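Local coordinates for protein GCN5-related N-acetyltransferase (Kribbella flavida, PDB 4IUS) that probably transfers an acyl group, such as acetyl, to an acceptor molecule, at residues Q16-S21 and V31-D36; V52-A57 and P87-V92; P117-G122 and V164-D169. The protein carries 1 engineered substitution. All blocks are in the same frame, centred on the assembly; numbering follows the deposited sequence. Where two conformers were deposited one is given.

Contact 1 of 3, residues Q16-S21 and V31-D36; sequences QGLVRS and VGLLHD. With SO4 (sulfate ion), chain C; SO4 (sulfate ion), chain D.
L33 puts its two methyl branches against L18 and V19, near the end of helix 6-19. L33 CD1 lies 3.7 Å from L18 CD1, and the two leucine side chains cross at about a right angle. The other branch, L33 CD2, meets V19 CG1 at 3.8 Å. L33 CG stands anti to its carbonyl carbon (chi1 -61°), which sends the fork toward the helix. No direct hydrogen bond crosses between the segments; the polar links run through water.

Further along, S21 faces H35 and two waters fill in. One water donates to S21 O at 2.6 Å and accepts from the backbone N of D36. It also sits over one face of the H35 ring. The second water lies at the ring edge, in plane, and links S21 OG to H35 NE2, 2.9 Å from each. The other ring nitrogen, ND1, is hydrogen-bonded to the backbone N of E37. These two bonds probably hold the imidazole in its rotation.

Helix 6-19 packs on a beta hairpin, strands 22-27 and 30-35, into which it leads through a short loop. It covers L33 on the three-stranded antiparallel sheet. L15, one turn earlier, touches L33 too, and V46 of strand 44-47 lies against both L18 and L33.

Q16 and R20 bind two sulfates, probably from the crystallisation liquor. R20 grips the chain C sulfate with its guanidinium edge: NE reaches O2 of that ion at 2.6 Å, nearly straight at 175°, and NH2 reaches its O1 at 2.9 Å. Q16 NE2 bridges both ions, meeting O2 of the chain D sulfate at 2.9 Å. R20 NH2 is hydrogen-bonded to I181 O as well, and D183 N also binds sulfate.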
loop_
_atom_site.group_PDB
_atom_site.type_symbol
_atom_site.label_atom_id
_atom_site.label_comp_id
_atom_site.label_asym_id
_atom_site.label_seq_id
_atom_site.Cartn_x
_atom_site.Cartn_y
_atom_site.Cartn_z
ATOM N N GLN A 16 -10.884 -4.817 2.693
ATOM C CA GLN A 16 -11.805 -5.121 1.609
ATOM C C GLN A 16 -11.034 -5.485 0.334
ATOM O O GLN A 16 -11.384 -6.450 -0.377
ATOM C CB GLN A 16 -12.736 -3.924 1.370
ATOM C CG GLN A 16 -13.822 -4.142 0.336
ATOM C CD GLN A 16 -14.678 -2.913 0.114
ATOM O OE1 GLN A 16 -14.724 -1.995 0.942
ATOM N NE2 GLN A 16 -15.359 -2.885 -1.010
ATOM N N GLY A 17 -9.949 -4.753 0.046
ATOM C CA GLY A 17 -9.118 -5.066 -1.132
ATOM C C GLY A 17 -8.375 -6.384 -0.991
ATOM O O GLY A 17 -8.350 -7.215 -1.923
ATOM N N LEU A 18 -7.810 -6.604 0.177
ATOM C CA LEU A 18 -6.957 -7.765 0.388
ATOM C C LEU A 18 -7.730 -9.072 0.298
ATOM O O LEU A 18 -7.212 -10.081 -0.183
ATOM C CB LEU A 18 -6.250 -7.705 1.731
ATOM C CG LEU A 18 -5.119 -6.672 1.844
ATOM C CD1 LEU A 18 -4.732 -6.449 3.305
ATOM C CD2 LEU A 18 -3.878 -7.052 1.026
ATOM N N VAL A 19 -8.963 -9.081 0.816
ATOM C CA VAL A 19 -9.736 -10.315 0.875
ATOM C C VAL A 19 -10.220 -10.787 -0.486
ATOM O O VAL A 19 -10.610 -11.929 -0.620
ATOM C CB VAL A 19 -10.943 -10.244 1.831
ATOM C CG1 VAL A 19 -10.530 -9.962 3.269
ATOM C CG2 VAL A 19 -12.000 -9.272 1.368
ATOM N N ARG A 20 -10.179 -9.930 -1.509
ATOM C CA ARG A 20 -10.600 -10.360 -2.837
ATOM C C ARG A 20 -9.734 -11.498 -3.372
ATOM O O ARG A 20 -10.209 -12.223 -4.248
ATOM C CB ARG A 20 -10.597 -9.211 -3.830
ATOM C CG ARG A 20 -11.547 -8.083 -3.472
ATOM C CD ARG A 20 -11.369 -6.925 -4.429
ATOM N NE ARG A 20 -12.338 -5.853 -4.193
ATOM C CZ ARG A 20 -12.069 -4.536 -4.210
ATOM N NH1 ARG A 20 -10.851 -4.080 -4.420
ATOM N NH2 ARG A 20 -13.045 -3.674 -4.028
ATOM N N SER A 21 -8.490 -11.624 -2.908
ATOM C CA SER A 21 -7.590 -12.650 -3.412
ATOM C C SER A 21 -6.896 -13.502 -2.339
ATOM O O SER A 21 -5.926 -14.202 -2.606
ATOM C CB SER A 21 -6.529 -12.019 -4.319
ATOM O OG SER A 21 -5.744 -11.132 -3.590
ATOM N N VAL A 31 -7.331 -10.756 11.641
ATOM C CA VAL A 31 -7.617 -11.653 10.534
ATOM C C VAL A 31 -6.329 -11.936 9.789
ATOM O O VAL A 31 -5.608 -11.023 9.369
ATOM C CB VAL A 31 -8.723 -11.148 9.574
ATOM C CG1 VAL A 31 -8.448 -9.760 9.006
ATOM C CG2 VAL A 31 -9.022 -12.184 8.488
ATOM N N GLY A 32 -6.036 -13.220 9.655
ATOM C CA GLY A 32 -4.919 -13.660 8.817
ATOM C C GLY A 32 -5.387 -13.821 7.393
ATOM O O GLY A 32 -6.490 -14.289 7.135
ATOM N N LEU A 33 -4.564 -13.410 6.465
ATOM C CA LEU A 33 -4.906 -13.363 5.043
ATOM C C LEU A 33 -3.828 -14.124 4.277
ATOM O O LEU A 33 -2.665 -13.732 4.247
ATOM C CB LEU A 33 -5.000 -11.937 4.581
ATOM C CG LEU A 33 -6.057 -11.087 5.285
ATOM C CD1 LEU A 33 -5.815 -9.588 5.002
ATOM C CD2 LEU A 33 -7.489 -11.508 4.944
ATOM N N LEU A 34 -4.226 -15.246 3.676
ATOM C CA LEU A 34 -3.286 -16.183 3.019
ATOM C C LEU A 34 -3.542 -16.178 1.503
ATOM O O LEU A 34 -4.631 -16.512 1.030
ATOM C CB LEU A 34 -3.422 -17.602 3.617
ATOM C CG LEU A 34 -2.838 -17.757 5.023
ATOM C CD1 LEU A 34 -3.388 -18.941 5.819
ATOM C CD2 LEU A 34 -1.316 -17.816 4.993
ATOM N N HIS A 35 -2.513 -15.835 0.748
ATOM C CA HIS A 35 -2.564 -15.818 -0.706
ATOM C C HIS A 35 -2.330 -17.210 -1.241
ATOM O O HIS A 35 -1.779 -18.061 -0.546
ATOM C CB HIS A 35 -1.492 -14.867 -1.173
ATOM C CG HIS A 35 -1.651 -14.396 -2.572
ATOM N ND1 HIS A 35 -1.207 -15.090 -3.670
ATOM C CD2 HIS A 35 -2.265 -13.254 -3.042
ATOM C CE1 HIS A 35 -1.537 -14.389 -4.773
ATOM N NE2 HIS A 35 -2.173 -13.280 -4.398
ATOM N N ASP A 36 -2.740 -17.469 -2.476
ATOM C CA ASP A 36 -2.366 -18.727 -3.125
ATOM C C ASP A 36 -0.841 -18.885 -3.254
ATOM O O ASP A 36 -0.303 -19.963 -3.050
ATOM C CB ASP A 36 -3.029 -18.847 -4.513
ATOM C CG ASP A 36 -4.551 -19.107 -4.445
ATOM O OD1 ASP A 36 -5.099 -19.379 -3.358
ATOM O OD2 ASP A 36 -5.201 -19.060 -5.506
HETATM S S SO4 C . -15.976 -5.900 -3.254
HETATM O O1 SO4 C . -15.840 -4.526 -3.781
HETATM O O2 SO4 C . -14.784 -6.696 -3.621
HETATM O O3 SO4 C . -15.984 -5.872 -1.774
HETATM O O4 SO4 C . -17.178 -6.547 -3.805
HETATM S S SO4 D . -17.916 -0.283 -2.319
HETATM O O1 SO4 D . -18.056 1.185 -2.408
HETATM O O2 SO4 D . -16.505 -0.719 -2.469
HETATM O O3 SO4 D . -18.416 -0.786 -1.027
HETATM O O4 SO4 D . -18.758 -0.853 -3.375
HETATM O O HOH W 1 -4.605 -15.932 -4.062
HETATM O O HOH W 2 -3.633 -11.037 -5.533
#

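Contact 2 of 3, residues V52-A57 and P87-V92; sequences VPFDPA and PGLAYV
F54 reaches from the loop 52-57 across to the first turn of helix 89-95. Its CB points toward that helix. CG sits between the backbone N and the carbonyl carbon (chi1 73°), and one face of the ring turns to L89. CD2 is 4.0 Å from L89 CD1, and CE2 is 3.8 Å from the same methyl. L89 CD1 thus sits over the ring centre in a CH-pi contact, 3.9 Å from the F54 centroid and 12° off the ring normal.

At the ring edge, F54 CE1 meets P87 O at 3.5 Å, near the ring plane. The oxygen faces the slightly positive rim of the phenyl group. CZ, the tip, comes to 3.6 Å from L89 CA and also passes close to L89 N. V92 CG2 closes another part of the edge, 3.9 Å from CZ. An alanine here is likely to leave L89 CD1 without its ring and open a gap beside V92 and P87.

V92 has a second neighbour in P56, whose CB is 4.2 Å from V92 CG2. The turn that carries P56 is tied within the loop: A57 N donates to D55 OD1 from above the carboxylate plane, forming an Asx turn. V59, at the start of helix 59-71, touches both L89 and V92 and continues the apolar patch. P29 adds to the surroundings of F54.

G88 holds the N-cap position with a positive phi, and its N is hydrogen-bonded to E83 OE2. The whole is surface packing of a loop phenylalanine on the N-terminal turn of helix 89-95.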
loop_
_atom_site.group_PDB
_atom_site.type_symbol
_atom_site.label_atom_id
_atom_site.label_comp_id
_atom_site.label_asym_id
_atom_site.label_seq_id
_atom_site.Cartn_x
_atom_site.Cartn_y
_atom_site.Cartn_z
ATOM N N VAL A 52 -13.371 -0.502 15.832
ATOM C CA VAL A 52 -14.119 -1.207 16.873
ATOM C C VAL A 52 -13.165 -1.542 18.023
ATOM O O VAL A 52 -12.073 -2.034 17.777
ATOM C CB VAL A 52 -14.714 -2.516 16.303
ATOM C CG1 VAL A 52 -15.489 -3.325 17.354
ATOM C CG2 VAL A 52 -15.603 -2.183 15.098
ATOM N N PRO A 53 -13.575 -1.311 19.285
ATOM C CA PRO A 53 -12.714 -1.638 20.414
ATOM C C PRO A 53 -12.425 -3.122 20.448
ATOM O O PRO A 53 -13.273 -3.921 19.984
ATOM C CB PRO A 53 -13.548 -1.283 21.638
ATOM C CG PRO A 53 -14.794 -0.719 21.176
ATOM C CD PRO A 53 -14.803 -0.619 19.701
ATOM N N PHE A 54 -11.249 -3.473 20.918
ATOM C CA PHE A 54 -10.899 -4.864 21.080
ATOM C C PHE A 54 -10.598 -5.210 22.527
ATOM O O PHE A 54 -10.283 -4.370 23.349
ATOM C CB PHE A 54 -9.690 -5.230 20.205
ATOM C CG PHE A 54 -8.385 -4.678 20.710
ATOM C CD1 PHE A 54 -7.962 -3.372 20.438
ATOM C CD2 PHE A 54 -7.584 -5.480 21.493
ATOM C CE1 PHE A 54 -6.791 -2.881 21.001
ATOM C CE2 PHE A 54 -6.386 -4.997 22.014
ATOM C CZ PHE A 54 -6.002 -3.709 21.778
ATOM N N ASP A 55 -10.672 -6.492 22.808
ATOM C CA ASP A 55 -10.410 -7.007 24.111
ATOM C C ASP A 55 -9.005 -7.604 24.075
ATOM O O ASP A 55 -8.758 -8.597 23.395
ATOM C CB ASP A 55 -11.421 -8.093 24.435
ATOM C CG ASP A 55 -11.280 -8.610 25.838
ATOM O OD1 ASP A 55 -10.219 -8.391 26.507
ATOM O OD2 ASP A 55 -12.268 -9.254 26.247
ATOM N N PRO A 56 -8.054 -7.007 24.813
ATOM C CA PRO A 56 -6.693 -7.528 24.766
ATOM C C PRO A 56 -6.553 -8.976 25.201
ATOM O O PRO A 56 -5.631 -9.652 24.756
ATOM C CB PRO A 56 -5.907 -6.631 25.712
ATOM C CG PRO A 56 -6.933 -5.917 26.496
ATOM C CD PRO A 56 -8.199 -5.851 25.719
ATOM N N ALA A 57 -7.497 -9.459 26.017
ATOM C CA ALA A 57 -7.430 -10.822 26.519
ATOM C C ALA A 57 -7.519 -11.838 25.386
ATOM O O ALA A 57 -7.072 -12.969 25.556
ATOM C CB ALA A 57 -8.529 -11.070 27.558
ATOM N N PRO A 87 -6.450 1.659 18.277
ATOM C CA PRO A 87 -5.419 2.144 19.170
ATOM C C PRO A 87 -5.024 1.067 20.193
ATOM O O PRO A 87 -5.885 0.443 20.813
ATOM C CB PRO A 87 -6.077 3.337 19.852
ATOM C CG PRO A 87 -7.105 3.805 18.901
ATOM C CD PRO A 87 -7.579 2.603 18.153
ATOM N N GLY A 88 -3.727 0.895 20.371
ATOM C CA GLY A 88 -3.149 -0.043 21.326
ATOM C C GLY A 88 -2.998 -1.462 20.854
ATOM O O GLY A 88 -2.364 -2.262 21.558
ATOM N N LEU A 89 -3.550 -1.815 19.703
ATOM C CA LEU A 89 -3.504 -3.200 19.260
ATOM C C LEU A 89 -2.059 -3.637 18.988
ATOM O O LEU A 89 -1.659 -4.732 19.370
ATOM C CB LEU A 89 -4.447 -3.431 18.084
ATOM C CG LEU A 89 -4.527 -4.859 17.525
ATOM C CD1 LEU A 89 -4.909 -5.891 18.590
ATOM C CD2 LEU A 89 -5.529 -4.901 16.379
ATOM N N ALA A 90 -1.294 -2.787 18.313
ATOM C CA ALA A 90 0.081 -3.126 18.015
ATOM C C ALA A 90 0.873 -3.482 19.265
ATOM O O ALA A 90 1.639 -4.442 19.268
ATOM C CB ALA A 90 0.777 -1.998 17.249
ATOM N N TYR A 91 0.663 -2.744 20.330
ATOM C CA TYR A 91 1.413 -3.004 21.550
ATOM C C TYR A 91 1.024 -4.348 22.163
ATOM O O TYR A 91 1.878 -5.033 22.718
ATOM C CB TYR A 91 1.211 -1.911 22.588
ATOM C CG TYR A 91 2.004 -0.650 22.340
ATOM C CD1 TYR A 91 3.366 -0.691 22.026
ATOM C CD2 TYR A 91 1.442 0.560 22.638
ATOM C CE1 TYR A 91 4.096 0.488 21.901
ATOM C CE2 TYR A 91 2.145 1.738 22.485
ATOM C CZ TYR A 91 3.473 1.692 22.122
ATOM O OH TYR A 91 4.158 2.861 21.983
ATOM N N VAL A 92 -0.235 -4.759 22.036
ATOM C CA VAL A 92 -0.637 -6.079 22.541
ATOM C C VAL A 92 0.030 -7.183 21.683
ATOM O O VAL A 92 0.490 -8.191 22.185
ATOM C CB VAL A 92 -2.144 -6.220 22.652
ATOM C CG1 VAL A 92 -2.476 -7.580 23.284
ATOM C CG2 VAL A 92 -2.746 -5.081 23.503
#

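Contact 3 of 3, residues P117-G122 and V164-D169; sequences PEFPAG and VLIRMD
G122 O accepts a hydrogen bond from D169 N, 2.9 Å long and close to straight at 165°. The donor is tilted 19° from the carbonyl plane. The same oxygen also receives a CA-H...O contact from M168 CA at 3.5 Å. Two hydrogens therefore converge on one carbonyl. Here the CA atoms of G122 and D169 are 5.1 Å apart, and little room remains. A CB on G122 would probably crowd D169 OD1, and at these backbone angles it would also press against the preceding carbonyl. D169 OD1 already lies 3.8 Å from G122 CA.

The bond continues the antiparallel pairing of strands 123-127 and 161-168, where R167 pairs with T124 and L165 with A126. It marks the end of that pairing, at the edge strand of the mixed GNAT sheet. Just past it the chain turns into strand 171-179.

The other end of the contact is looser. F119 and I166 are 9.7 Å apart at CA, and they meet through side chains alone. I166 CD1 comes 4.0 Å from F119 CE2, obliquely to the ring. A bend at chi2 (-62°) brings that methyl nearer to the loop. F119 also leans on A125, and I166 also touches V123 and A206 of helix 202-216. The edge of the F119 ring has P117 O in its plane. A121, just before G122, is exposed. M168 is selenomethionine in two conformers, and its place near A121 O is doubtful.

A directional backbone bond thus probably sets the position at the G122 end, while the apolar F119 end, which has no such bond across the contact, is likely to allow more movement.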
loop_
_atom_site.group_PDB
_atom_site.type_symbol
_atom_site.label_atom_id
_atom_site.label_comp_id
_atom_site.label_asym_id
_atom_site.label_seq_id
_atom_site.Cartn_x
_atom_site.Cartn_y
_atom_site.Cartn_z
ATOM N N PRO A 117 1.803 19.046 -10.781
ATOM C CA PRO A 117 2.761 20.058 -11.174
ATOM C C PRO A 117 2.861 20.249 -12.677
ATOM O O PRO A 117 2.475 19.376 -13.450
ATOM C CB PRO A 117 4.093 19.520 -10.646
ATOM C CG PRO A 117 3.724 18.527 -9.584
ATOM C CD PRO A 117 2.460 17.918 -10.079
ATOM N N GLU A 118 3.414 21.368 -13.091
ATOM C CA GLU A 118 3.737 21.564 -14.496
ATOM C C GLU A 118 4.792 20.558 -14.924
ATOM O O GLU A 118 5.732 20.272 -14.183
ATOM C CB GLU A 118 4.258 23.004 -14.680
ATOM C CG GLU A 118 4.756 23.353 -16.074
ATOM C CD GLU A 118 5.139 24.810 -16.284
ATOM O OE1 GLU A 118 5.097 25.604 -15.318
ATOM O OE2 GLU A 118 5.468 25.147 -17.453
ATOM N N PHE A 119 4.648 20.049 -16.144
ATOM C CA PHE A 119 5.604 19.097 -16.696
ATOM C C PHE A 119 6.742 19.860 -17.396
ATOM O O PHE A 119 6.456 20.771 -18.191
ATOM C CB PHE A 119 4.909 18.187 -17.711
ATOM C CG PHE A 119 4.135 17.034 -17.101
ATOM C CD1 PHE A 119 3.314 17.180 -16.001
ATOM C CD2 PHE A 119 4.335 15.781 -17.599
ATOM C CE1 PHE A 119 2.650 16.084 -15.490
ATOM C CE2 PHE A 119 3.695 14.682 -17.072
ATOM C CZ PHE A 119 2.855 14.838 -16.032
ATOM N N PRO A 120 8.023 19.501 -17.127
ATOM C CA PRO A 120 9.124 20.123 -17.837
ATOM C C PRO A 120 9.112 19.804 -19.331
ATOM O O PRO A 120 8.421 18.899 -19.782
ATOM C CB PRO A 120 10.363 19.536 -17.177
ATOM C CG PRO A 120 9.914 18.912 -15.934
ATOM C CD PRO A 120 8.486 18.562 -16.096
ATOM N N ALA A 121 9.911 20.536 -20.088
ATOM C CA ALA A 121 10.041 20.295 -21.526
ATOM C C ALA A 121 10.467 18.840 -21.786
ATOM O O ALA A 121 11.329 18.300 -21.094
ATOM C CB ALA A 121 11.070 21.261 -22.144
ATOM N N GLY A 122 9.831 18.219 -22.771
ATOM C CA GLY A 122 10.155 16.841 -23.155
ATOM C C GLY A 122 9.437 15.770 -22.370
ATOM O O GLY A 122 9.553 14.594 -22.718
ATOM N N VAL A 164 0.750 4.325 -14.445
ATOM C CA VAL A 164 1.106 5.383 -15.394
ATOM C C VAL A 164 2.610 5.320 -15.675
ATOM O O VAL A 164 3.377 4.867 -14.835
ATOM C CB VAL A 164 0.699 6.795 -14.879
ATOM C CG1 VAL A 164 -0.777 6.813 -14.490
ATOM C CG2 VAL A 164 1.617 7.290 -13.768
ATOM N N LEU A 165 2.976 5.796 -16.847
ATOM C CA LEU A 165 4.365 6.036 -17.190
ATOM C C LEU A 165 4.548 7.500 -17.511
ATOM O O LEU A 165 3.785 8.099 -18.284
ATOM C CB LEU A 165 4.754 5.181 -18.418
ATOM C CG LEU A 165 4.798 3.665 -18.147
ATOM C CD1 LEU A 165 4.989 2.898 -19.453
ATOM C CD2 LEU A 165 5.880 3.279 -17.134
ATOM N N ILE A 166 5.607 8.056 -16.942
ATOM C CA ILE A 166 6.110 9.381 -17.281
ATOM C C ILE A 166 7.254 9.152 -18.263
ATOM O O ILE A 166 8.154 8.331 -17.987
ATOM C CB ILE A 166 6.613 10.135 -16.040
ATOM C CG1 ILE A 166 5.545 10.291 -14.999
ATOM C CG2 ILE A 166 7.272 11.456 -16.406
ATOM C CD1 ILE A 166 4.373 11.073 -15.452
ATOM N N ARG A 167 7.216 9.832 -19.405
ATOM C CA ARG A 167 8.195 9.645 -20.457
ATOM C C ARG A 167 8.988 10.906 -20.673
ATOM O O ARG A 167 8.459 12.010 -20.570
ATOM C CB ARG A 167 7.495 9.253 -21.732
ATOM C CG ARG A 167 6.497 8.101 -21.552
ATOM C CD ARG A 167 5.047 8.526 -21.730
ATOM N NE ARG A 167 4.942 9.067 -23.080
ATOM C CZ ARG A 167 4.915 8.328 -24.182
ATOM N NH1 ARG A 167 4.997 8.899 -25.392
ATOM N NH2 ARG A 167 4.782 7.009 -24.084
HETATM N N MSE A 168 10.249 10.721 -20.986
HETATM C CA MSE A 168 11.120 11.796 -21.396
HETATM C C MSE A 168 11.524 11.533 -22.849
HETATM O O MSE A 168 12.091 10.464 -23.152
HETATM C CB MSE A 168 12.328 11.844 -20.460
HETATM C CG MSE A 168 13.346 12.903 -20.799
HETATM SE SE MSE A 168 12.765 14.735 -20.612
HETATM C CE MSE A 168 13.068 14.902 -18.699
ATOM N N ASP A 169 11.189 12.452 -23.725
ATOM C CA ASP A 169 11.431 12.267 -25.143
ATOM C C ASP A 169 10.934 10.875 -25.583
ATOM O O ASP A 169 11.567 10.197 -26.397
ATOM C CB ASP A 169 12.909 12.494 -25.471
ATOM C CG ASP A 169 13.354 13.895 -25.179
ATOM O OD1 ASP A 169 12.556 14.843 -25.399
ATOM O OD2 ASP A 169 14.484 14.037 -24.729
#

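How the contacts relate
From the N terminus, helix 6-19 leads into a hairpin, and contact 1 closes that short span by setting the helix end on strand 30-35. The chain then passes strand 44-47 to the loop where contact 2 opens. Contact 2 closes a span holding helix 59-71 and strand 78-82, tying that loop to helix 89-95. Contact 3 closes the longest span, from the loop before strand 123-127 to the end of strand 161-168. The three follow in series; none nests or crosses. Contacts 1 and 2 have centres about 21 Å apart, whereas contact 3 lies across the chain's centre from both, about 46 Å from contact 2 between centres.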